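Local coordinates for glutathione S-transferase (Sphingobium chungbukense, PDB 6M1T), which binds glutathione and, as a beta-class transferase, probably joins it to electrophilic compounds for detoxification, at residues R93-L101 / Y146-A154; E104-L112 / A125-L136. One frame throughout, in Å; residues are numbered along the deposited sequence.

Contact 1: R93-L101 / Y146-A154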
loop_
_atom_site.group_PDB
_atom_site.type_symbol
_atom_site.label_atom_id
_atom_site.label_comp_id
_atom_site.label_asym_id
_atom_site.label_seq_id
_atom_site.Cartn_x
_atom_site.Cartn_y
_atom_site.Cartn_z
ATOM N N ARG A 93 -9.345 7.986 4.973
ATOM C CA ARG A 93 -9.485 8.203 3.512
ATOM C C ARG A 93 -8.105 8.551 2.941
ATOM O O ARG A 93 -7.826 8.112 1.822
ATOM C CB ARG A 93 -10.511 9.282 3.160
ATOM C CG ARG A 93 -11.887 8.952 3.722
ATOM C CD ARG A 93 -13.068 9.614 3.025
ATOM N NE ARG A 93 -13.658 8.958 1.860
ATOM C CZ ARG A 93 -13.814 7.639 1.655
ATOM N NH1 ARG A 93 -14.367 7.212 0.533
ATOM N NH2 ARG A 93 -13.411 6.732 2.527
ATOM N N LEU A 94 -7.275 9.275 3.705
ATOM C CA LEU A 94 -5.866 9.587 3.308
ATOM C C LEU A 94 -5.059 8.283 3.217
ATOM O O LEU A 94 -4.392 8.058 2.207
ATOM C CB LEU A 94 -5.185 10.504 4.325
ATOM C CG LEU A 94 -3.702 10.739 4.003
ATOM C CD1 LEU A 94 -3.597 11.316 2.627
ATOM C CD2 LEU A 94 -2.984 11.624 5.002
ATOM N N ILE A 95 -5.084 7.469 4.259
ATOM C CA ILE A 95 -4.322 6.188 4.255
ATOM C C ILE A 95 -4.784 5.320 3.068
ATOM O O ILE A 95 -3.924 4.624 2.401
ATOM C CB ILE A 95 -4.478 5.520 5.622
ATOM C CG1 ILE A 95 -3.867 6.382 6.726
ATOM C CG2 ILE A 95 -3.889 4.115 5.632
ATOM C CD1 ILE A 95 -4.185 5.884 8.119
ATOM N N SER A 96 -6.083 5.329 2.786
ATOM C CA SER A 96 -6.718 4.637 1.635
ATOM C C SER A 96 -6.068 5.127 0.348
ATOM O O SER A 96 -5.578 4.295 -0.482
ATOM C CB SER A 96 -8.229 4.855 1.612
ATOM O OG SER A 96 -8.831 4.185 0.523
ATOM N N ARG A 97 -6.011 6.447 0.175
ATOM C CA ARG A 97 -5.423 6.998 -1.060
ATOM C C ARG A 97 -3.930 6.609 -1.113
ATOM O O ARG A 97 -3.461 6.306 -2.218
ATOM C CB ARG A 97 -5.704 8.503 -1.194
ATOM C CG ARG A 97 -7.131 8.881 -1.616
ATOM C CD ARG A 97 -7.756 8.112 -2.782
ATOM N NE ARG A 97 -8.279 6.818 -2.330
ATOM C CZ ARG A 97 -8.544 5.739 -3.089
ATOM N NH1 ARG A 97 -8.975 4.653 -2.489
ATOM N NH2 ARG A 97 -8.412 5.728 -4.405
ATOM N N LEU A 98 -3.194 6.675 -0.002
ATOM C CA LEU A 98 -1.738 6.335 -0.048
ATOM C C LEU A 98 -1.575 4.852 -0.409
ATOM O O LEU A 98 -0.619 4.543 -1.187
ATOM C CB LEU A 98 -1.060 6.690 1.273
ATOM C CG LEU A 98 -1.102 8.184 1.664
ATOM C CD1 LEU A 98 -0.480 8.360 3.024
ATOM C CD2 LEU A 98 -0.410 9.053 0.598
ATOM N N SER A 99 -2.436 3.967 0.118
ATOM C CA SER A 99 -2.371 2.496 -0.150
ATOM C C SER A 99 -2.712 2.260 -1.624
ATOM O O SER A 99 -2.019 1.459 -2.284
ATOM C CB SER A 99 -3.210 1.614 0.831
ATOM O OG SER A 99 -3.234 0.428 0.023
ATOM N N PHE A 100 -3.689 2.979 -2.190
ATOM C CA PHE A 100 -4.031 2.828 -3.611
ATOM C C PHE A 100 -2.843 3.260 -4.494
ATOM O O PHE A 100 -2.507 2.575 -5.504
ATOM C CB PHE A 100 -5.265 3.651 -3.982
ATOM C CG PHE A 100 -5.489 3.682 -5.450
ATOM C CD1 PHE A 100 -6.177 2.669 -6.093
ATOM C CD2 PHE A 100 -5.042 4.764 -6.189
ATOM C CE1 PHE A 100 -6.400 2.716 -7.466
ATOM C CE2 PHE A 100 -5.244 4.801 -7.559
ATOM C CZ PHE A 100 -5.938 3.793 -8.198
ATOM N N LEU A 101 -2.211 4.389 -4.162
ATOM C CA LEU A 101 -1.089 4.894 -4.984
ATOM C C LEU A 101 0.099 3.894 -4.950
ATOM O O LEU A 101 0.639 3.632 -6.004
ATOM C CB LEU A 101 -0.692 6.267 -4.453
ATOM C CG LEU A 101 -1.734 7.361 -4.719
ATOM C CD1 LEU A 101 -1.308 8.668 -4.063
ATOM C CD2 LEU A 101 -1.927 7.541 -6.186
ATOM N N TYR A 146 -6.766 15.560 -3.936
ATOM C CA TYR A 146 -6.982 14.106 -4.111
ATOM C C TYR A 146 -7.629 13.505 -2.849
ATOM O O TYR A 146 -8.439 12.595 -3.010
ATOM C CB TYR A 146 -5.647 13.460 -4.507
ATOM C CG TYR A 146 -5.742 12.002 -4.861
ATOM C CD1 TYR A 146 -6.674 11.541 -5.786
ATOM C CD2 TYR A 146 -4.864 11.095 -4.303
ATOM C CE1 TYR A 146 -6.797 10.189 -6.073
ATOM C CE2 TYR A 146 -4.939 9.750 -4.618
ATOM C CZ TYR A 146 -5.905 9.292 -5.496
ATOM O OH TYR A 146 -5.941 7.960 -5.788
ATOM N N ALA A 147 -7.286 13.977 -1.643
ATOM C CA ALA A 147 -7.820 13.491 -0.339
ATOM C C ALA A 147 -8.308 14.660 0.543
ATOM O O ALA A 147 -7.491 15.567 0.903
ATOM C CB ALA A 147 -6.768 12.673 0.387
ATOM N N GLY A 148 -9.596 14.641 0.908
ATOM C CA GLY A 148 -10.193 15.612 1.841
ATOM C C GLY A 148 -10.149 17.035 1.302
ATOM O O GLY A 148 -10.229 17.233 0.063
ATOM N N SER A 149 -9.984 17.998 2.208
ATOM C CA SER A 149 -10.285 19.433 1.984
ATOM C C SER A 149 -9.065 20.200 1.444
ATOM O O SER A 149 -9.275 21.210 0.748
ATOM C CB SER A 149 -10.805 20.038 3.260
ATOM O OG SER A 149 -11.716 21.081 2.973
ATOM N N GLU A 150 -7.829 19.769 1.736
ATOM C CA GLU A 150 -6.652 20.631 1.470
ATOM C C GLU A 150 -5.431 19.819 1.031
ATOM O O GLU A 150 -5.484 18.571 1.025
ATOM C CB GLU A 150 -6.323 21.454 2.709
ATOM C CG GLU A 150 -6.262 20.647 3.987
ATOM C CD GLU A 150 -5.869 21.553 5.139
ATOM O OE1 GLU A 150 -6.288 21.284 6.261
ATOM O OE2 GLU A 150 -5.148 22.542 4.890
ATOM N N PHE A 151 -4.378 20.540 0.648
ATOM C CA PHE A 151 -3.137 19.968 0.086
ATOM C C PHE A 151 -2.553 18.973 1.084
ATOM O O PHE A 151 -2.401 19.285 2.306
ATOM C CB PHE A 151 -2.166 21.073 -0.297
ATOM C CG PHE A 151 -0.957 20.543 -1.010
ATOM C CD1 PHE A 151 -1.065 20.050 -2.301
ATOM C CD2 PHE A 151 0.288 20.583 -0.416
ATOM C CE1 PHE A 151 0.051 19.581 -2.978
ATOM C CE2 PHE A 151 1.402 20.083 -1.087
ATOM C CZ PHE A 151 1.282 19.584 -2.361
ATOM N N SER A 152 -2.255 17.762 0.595
ATOM C CA SER A 152 -1.865 16.632 1.467
ATOM C C SER A 152 -0.710 15.816 0.866
ATOM O O SER A 152 -0.434 15.906 -0.330
ATOM C CB SER A 152 -3.032 15.743 1.740
ATOM O OG SER A 152 -3.209 14.822 0.691
ATOM N N VAL A 153 -0.119 14.965 1.693
ATOM C CA VAL A 153 0.924 14.019 1.198
ATOM C C VAL A 153 0.349 13.138 0.081
ATOM O O VAL A 153 1.127 12.675 -0.760
ATOM C CB VAL A 153 1.534 13.199 2.338
ATOM C CG1 VAL A 153 2.445 14.093 3.156
ATOM C CG2 VAL A 153 0.479 12.517 3.219
ATOM N N ALA A 154 -0.968 12.948 0.002
ATOM C CA ALA A 154 -1.564 12.122 -1.070
ATOM C C ALA A 154 -1.437 12.878 -2.382
ATOM O O ALA A 154 -1.167 12.234 -3.398
ATOM C CB ALA A 154 -2.999 11.754 -0.757
#
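The capped start of helix 153-162, in the C-terminal domain, rests on L94 and L98 of helix 89-108. The turn before it brings Y146 onto R97 and L101 of the same helix. L94 turns both methyls to this turn and the helix start. Its CD1 lies 3.5 Å from A154 CB, a tight carbon contact, and also faces A147 CB and S152 OG. CD2 of L94 meets V153 CG2 at 4.0 Å, the two side chains lying roughly perpendicular. One turn on, L98 CD2 lies 3.7 Å from A154 CA.

Y146 reaches across to the far end of the segment because its CG is trans to the backbone N (chi1 -174°). R97 lies across one ring face, with CG 4.2 Å from the ring centroid in a CH-pi contact. CD of R97 continues over CZ. The R97 chain bends at chi2 and chi3, and NH1 then bonds to S96 OG at 3.1 Å, in the guanidinium plane. S96 OG also bonds to T64 O of the second subunit. L101 runs alongside the ring, its CD1 3.8 Å from Y146 CE2. The phenol OH ends near F100 CD2; it is buried, with no hydrogen-bond partner in the model. With an alanine in place of Y146, R97 and L101 would probably lose the surface they lie on, leaving a gap and the R97 chain freer to turn.

Polar bonds with the helix start hold the turn. S152 OG accepts from A154 N at 3.0 Å as the N-cap. D155 bonds back to S152 N and also holds Y146 N. F151 packs on I156. S152 and D155 form a capping box, and F151 on I156 the hydrophobic staple, the pair of motifs known at this helix start in the glutathione S-transferase fold.

Contact 2: E104-L112 / A125-L136. With GSH (glutathione), chain C; GSH (glutathione), chain G.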
loop_
_atom_site.group_PDB
_atom_site.type_symbol
_atom_site.label_atom_id
_atom_site.label_comp_id
_atom_site.label_asym_id
_atom_site.label_seq_id
_atom_site.Cartn_x
_atom_site.Cartn_y
_atom_site.Cartn_z
ATOM N N GLU A 104 -1.491 0.001 -6.175
ATOM C CA GLU A 104 -2.149 -0.188 -7.504
ATOM C C GLU A 104 -1.454 0.669 -8.580
ATOM O O GLU A 104 -1.001 0.106 -9.557
ATOM C CB GLU A 104 -3.628 0.187 -7.420
ATOM C CG GLU A 104 -4.388 -0.610 -6.361
ATOM C CD GLU A 104 -4.506 -2.101 -6.659
ATOM O OE1 GLU A 104 -4.944 -2.846 -5.774
ATOM O OE2 GLU A 104 -4.134 -2.523 -7.747
ATOM N N PHE A 105 -1.388 1.984 -8.401
ATOM C CA PHE A 105 -0.890 2.930 -9.446
ATOM C C PHE A 105 0.612 2.713 -9.700
ATOM O O PHE A 105 1.003 2.398 -10.812
ATOM C CB PHE A 105 -1.202 4.371 -9.047
ATOM C CG PHE A 105 -1.082 5.340 -10.197
ATOM C CD1 PHE A 105 -1.518 4.976 -11.462
ATOM C CD2 PHE A 105 -0.503 6.592 -10.026
ATOM C CE1 PHE A 105 -1.434 5.870 -12.524
ATOM C CE2 PHE A 105 -0.399 7.473 -11.100
ATOM C CZ PHE A 105 -0.863 7.107 -12.334
ATOM N N HIS A 106 1.421 2.746 -8.646
ATOM C CA HIS A 106 2.897 2.549 -8.724
ATOM C C HIS A 106 3.143 1.259 -9.481
ATOM O O HIS A 106 4.009 1.258 -10.377
ATOM C CB HIS A 106 3.549 2.572 -7.314
ATOM C CG HIS A 106 5.060 2.520 -7.290
ATOM N ND1 HIS A 106 5.807 1.708 -8.101
ATOM C CD2 HIS A 106 5.955 3.132 -6.490
ATOM C CE1 HIS A 106 7.098 1.864 -7.848
ATOM N NE2 HIS A 106 7.216 2.735 -6.871
ATOM N N LYS A 107 2.505 0.167 -9.055
ATOM C CA LYS A 107 2.862 -1.201 -9.493
ATOM C C LYS A 107 2.414 -1.376 -10.957
ATOM O O LYS A 107 3.141 -2.079 -11.686
ATOM C CB LYS A 107 2.338 -2.260 -8.506
ATOM C CG LYS A 107 2.951 -2.203 -7.094
ATOM C CD LYS A 107 4.453 -1.944 -7.064
ATOM C CE LYS A 107 5.202 -2.460 -5.863
ATOM N NZ LYS A 107 5.900 -3.742 -6.169
ATOM N N ALA A 108 1.365 -0.670 -11.424
ATOM C CA ALA A 108 0.979 -0.632 -12.866
ATOM C C ALA A 108 2.183 -0.292 -13.762
ATOM O O ALA A 108 2.249 -0.842 -14.866
ATOM C CB ALA A 108 -0.156 0.343 -13.114
ATOM N N PHE A 109 3.087 0.585 -13.325
ATOM C CA PHE A 109 4.205 1.139 -14.134
ATOM C C PHE A 109 5.380 0.158 -14.270
ATOM O O PHE A 109 6.263 0.344 -15.159
ATOM C CB PHE A 109 4.756 2.413 -13.517
ATOM C CG PHE A 109 3.905 3.631 -13.709
ATOM C CD1 PHE A 109 4.052 4.425 -14.849
ATOM C CD2 PHE A 109 2.995 4.020 -12.748
ATOM C CE1 PHE A 109 3.253 5.546 -15.004
ATOM C CE2 PHE A 109 2.195 5.141 -12.914
ATOM C CZ PHE A 109 2.331 5.902 -14.056
ATOM N N VAL A 110 5.458 -0.850 -13.401
ATOM C CA VAL A 110 6.746 -1.588 -13.208
ATOM C C VAL A 110 7.213 -2.252 -14.515
ATOM O O VAL A 110 8.383 -2.086 -14.855
ATOM C CB VAL A 110 6.658 -2.542 -12.000
ATOM C CG1 VAL A 110 7.822 -3.519 -11.959
ATOM C CG2 VAL A 110 6.573 -1.720 -10.725
ATOM N N PRO A 111 6.378 -2.984 -15.290
ATOM C CA PRO A 111 6.802 -3.525 -16.589
ATOM C C PRO A 111 7.277 -2.451 -17.583
ATOM O O PRO A 111 8.224 -2.693 -18.323
ATOM C CB PRO A 111 5.547 -4.188 -17.172
ATOM C CG PRO A 111 4.654 -4.436 -15.953
ATOM C CD PRO A 111 4.980 -3.313 -14.996
ATOM N N LEU A 112 6.642 -1.278 -17.574
ATOM C CA LEU A 112 7.024 -0.156 -18.476
ATOM C C LEU A 112 8.430 0.344 -18.142
ATOM O O LEU A 112 9.044 0.903 -19.073
ATOM C CB LEU A 112 6.025 0.996 -18.356
ATOM C CG LEU A 112 4.612 0.740 -18.853
ATOM C CD1 LEU A 112 3.742 1.959 -18.604
ATOM C CD2 LEU A 112 4.597 0.394 -20.328
ATOM N N ALA A 125 0.681 -3.109 -19.531
ATOM C CA ALA A 125 0.999 -2.142 -18.452
ATOM C C ALA A 125 0.642 -0.729 -18.931
ATOM O O ALA A 125 0.034 0.022 -18.140
ATOM C CB ALA A 125 2.447 -2.260 -18.043
ATOM N N SER A 126 0.973 -0.400 -20.186
ATOM C CA SER A 126 0.466 0.799 -20.909
ATOM C C SER A 126 -1.030 0.973 -20.645
ATOM O O SER A 126 -1.439 2.090 -20.219
ATOM C CB SER A 126 0.735 0.715 -22.394
ATOM O OG SER A 126 1.991 1.290 -22.717
ATOM N N THR A 127 -1.809 -0.096 -20.867
ATOM C CA THR A 127 -3.295 -0.115 -20.774
ATOM C C THR A 127 -3.753 0.139 -19.338
ATOM O O THR A 127 -4.707 0.923 -19.143
ATOM C CB THR A 127 -3.879 -1.460 -21.238
ATOM O OG1 THR A 127 -3.665 -1.526 -22.642
ATOM C CG2 THR A 127 -5.351 -1.623 -20.925
ATOM N N ALA A 128 -3.152 -0.565 -18.381
ATOM C CA ALA A 128 -3.484 -0.465 -16.945
ATOM C C ALA A 128 -3.231 0.970 -16.472
ATOM O O ALA A 128 -4.060 1.499 -15.761
ATOM C CB ALA A 128 -2.686 -1.465 -16.148
ATOM N N VAL A 129 -2.105 1.555 -16.855
ATOM C CA VAL A 129 -1.735 2.942 -16.451
ATOM C C VAL A 129 -2.750 3.928 -17.046
ATOM O O VAL A 129 -3.276 4.779 -16.275
ATOM C CB VAL A 129 -0.305 3.289 -16.872
ATOM C CG1 VAL A 129 -0.085 4.791 -16.759
ATOM C CG2 VAL A 129 0.707 2.480 -16.051
ATOM N N LYS A 130 -3.073 3.798 -18.340
ATOM C CA LYS A 130 -4.024 4.721 -19.030
ATOM C C LYS A 130 -5.409 4.603 -18.393
ATOM O O LYS A 130 -6.070 5.656 -18.212
ATOM C CB LYS A 130 -3.976 4.469 -20.543
ATOM C CG LYS A 130 -2.652 4.888 -21.163
ATOM C CD LYS A 130 -2.666 5.110 -22.663
ATOM C CE LYS A 130 -2.406 3.843 -23.444
ATOM N NZ LYS A 130 -2.426 4.097 -24.902
ATOM N N ASN A 131 -5.804 3.403 -17.947
ATOM C CA ASN A 131 -7.064 3.177 -17.185
ATOM C C ASN A 131 -7.071 3.947 -15.857
ATOM O O ASN A 131 -8.108 4.596 -15.476
ATOM C CB ASN A 131 -7.276 1.691 -16.883
ATOM C CG ASN A 131 -7.910 0.916 -18.020
ATOM O OD1 ASN A 131 -8.153 -0.282 -17.883
ATOM N ND2 ASN A 131 -8.163 1.573 -19.144
ATOM N N HIS A 132 -5.990 3.818 -15.087
ATOM C CA HIS A 132 -5.809 4.530 -13.807
ATOM C C HIS A 132 -5.900 6.042 -14.056
ATOM O O HIS A 132 -6.490 6.737 -13.217
ATOM C CB HIS A 132 -4.462 4.122 -13.177
ATOM C CG HIS A 132 -4.547 2.840 -12.417
ATOM N ND1 HIS A 132 -5.472 2.653 -11.413
ATOM C CD2 HIS A 132 -3.793 1.713 -12.441
ATOM C CE1 HIS A 132 -5.310 1.460 -10.859
ATOM N NE2 HIS A 132 -4.304 0.861 -11.465
ATOM N N LEU A 133 -5.258 6.512 -15.108
ATOM C CA LEU A 133 -5.145 7.952 -15.428
ATOM C C LEU A 133 -6.578 8.479 -15.748
ATOM O O LEU A 133 -6.940 9.529 -15.226
ATOM C CB LEU A 133 -4.161 8.134 -16.591
ATOM C CG LEU A 133 -2.654 7.992 -16.303
ATOM C CD1 LEU A 133 -1.814 7.972 -17.564
ATOM C CD2 LEU A 133 -2.144 9.067 -15.365
ATOM N N GLY A 134 -7.361 7.755 -16.553
ATOM C CA GLY A 134 -8.777 8.072 -16.878
ATOM C C GLY A 134 -9.616 8.254 -15.619
ATOM O O GLY A 134 -10.325 9.285 -15.509
ATOM N N ALA A 135 -9.532 7.332 -14.652
ATOM C CA ALA A 135 -10.328 7.403 -13.406
ATOM C C ALA A 135 -9.826 8.547 -12.523
ATOM O O ALA A 135 -10.652 9.207 -11.854
ATOM C CB ALA A 135 -10.288 6.101 -12.654
ATOM N N LEU A 136 -8.508 8.710 -12.425
ATOM C CA LEU A 136 -7.923 9.831 -11.652
ATOM C C LEU A 136 -8.362 11.151 -12.305
ATOM O O LEU A 136 -8.714 12.067 -11.523
ATOM C CB LEU A 136 -6.405 9.675 -11.610
ATOM C CG LEU A 136 -5.938 8.559 -10.670
ATOM C CD1 LEU A 136 -4.503 8.168 -10.988
ATOM C CD2 LEU A 136 -6.131 8.946 -9.211
HETATM N N1 GSH C . 6.449 -0.146 -1.677
HETATM C CA1 GSH C . 7.611 0.761 -1.663
HETATM C C1 GSH C . 7.191 2.143 -1.143
HETATM O O11 GSH C . 5.996 2.435 -1.278
HETATM O O12 GSH C . 8.105 2.869 -0.621
HETATM C CB1 GSH C . 8.155 0.844 -3.092
HETATM C CG1 GSH C . 9.523 1.459 -3.207
HETATM C CD1 GSH C . 10.046 1.293 -4.633
HETATM O OE1 GSH C . 9.618 0.429 -5.409
HETATM N N2 GSH C . 11.038 2.105 -4.972
HETATM C CA2 GSH C . 11.749 2.090 -6.234
HETATM C C2 GSH C . 13.114 1.436 -6.105
HETATM O O2 GSH C . 13.866 1.759 -5.184
HETATM C CB2 GSH C . 11.890 3.495 -6.817
HETATM S SG2 GSH C . 10.329 4.185 -7.449
HETATM N N3 GSH C . 13.385 0.474 -6.969
HETATM C CA3 GSH C . 14.652 -0.214 -6.995
HETATM C C3 GSH C . 14.502 -1.735 -6.915
HETATM O O31 GSH C . 13.377 -2.193 -6.627
HETATM O O32 GSH C . 15.527 -2.420 -7.116
HETATM N N1 GSH G . -4.781 -2.814 -2.916
HETATM C CA1 GSH G . -6.089 -3.452 -2.624
HETATM C C1 GSH G . -6.256 -3.640 -1.091
HETATM O O11 GSH G . -7.433 -3.592 -0.617
HETATM O O12 GSH G . -5.222 -3.778 -0.406
HETATM C CB1 GSH G . -6.144 -4.740 -3.458
HETATM C CG1 GSH G . -7.385 -5.582 -3.221
HETATM C CD1 GSH G . -7.415 -6.736 -4.203
HETATM O OE1 GSH G . -6.579 -6.848 -5.101
HETATM N N2 GSH G . -8.420 -7.587 -4.032
HETATM C CA2 GSH G . -8.683 -8.737 -4.876
HETATM C C2 GSH G . -9.825 -8.487 -5.848
HETATM O O2 GSH G . -10.883 -7.965 -5.492
HETATM C CB2 GSH G . -8.927 -9.962 -4.004
HETATM S SG2 GSH G . -7.443 -10.487 -3.121
HETATM N N3 GSH G . -9.621 -8.861 -7.096
HETATM C CA3 GSH G . -10.642 -8.755 -8.105
HETATM C C3 GSH G . -10.217 -7.826 -9.236
HETATM O O31 GSH G . -11.015 -7.687 -10.177
HETATM O O32 GSH G . -9.083 -7.291 -9.142
HETATM O O HOH W 1 -5.065 -1.839 -9.996
#
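F105 swings its ring out with CG opposite the backbone N (chi1 -164°), while H132 keeps CG beside its own N (chi1 -83°). They run alongside in opposite senses. The F105 edge is directed at the H132 face, an offset edge-to-face pair with planes at 74° and centroids 5.7 Å apart. F105 is a knob in a hole made by V129, H132, L133 and L136. L136 CD1 sits over one face, 4.0 Å from the ring centroid. F109 CE2 lies over the opposite face, which holds F105 between the two.

This is a roughly antiparallel helix pair, 104-108 against 125-136, in the all-helical C-terminal domain of the glutathione S-transferase fold. The backbones come close where A108 faces V129, with A108 CB 3.7 Å from V129 CG2. V129 CG2 also stands over the face of the F109 ring, 4.0 Å from its centroid, a CH-pi contact. Further along, P111 CG and L112 CG close on A125 CB, and L112 CD2 reaches S126 OG at 3.6 Å.

E104 is the polar end. A water joins its OE2 to H132 NE2, 3.2 Å from the latter. OE2 also forms a salt bridge with K107 of the second subunit. OE1 accepts from N1 of the chain G glutathione at 2.9 Å, a ligand also hydrogen-bonded by R35 and N66 of the second subunit.

Contacts 1 and 2 follow each other along helix 89-108, with centres 18 Å apart. Contact 1 seats its middle on the start of helix 153-162; contact 2 seats its end on helix 119-139. Two side-chain meetings join them: F100 CZ is 3.4 Å from H132 ND1, and Y146 CE1 is 3.4 Å from L136 CD2. Along the shared helix, H106 N makes a probable hydrogen bond to L101 O, 2.9 Å long. H106 lines the glutathione pocket, its NE2 3.5 Å from SG2 of the chain C ligand. Both contacts also touch the second subunit, so the shared helix links the domain core, the dimer interface and the glutathione sites.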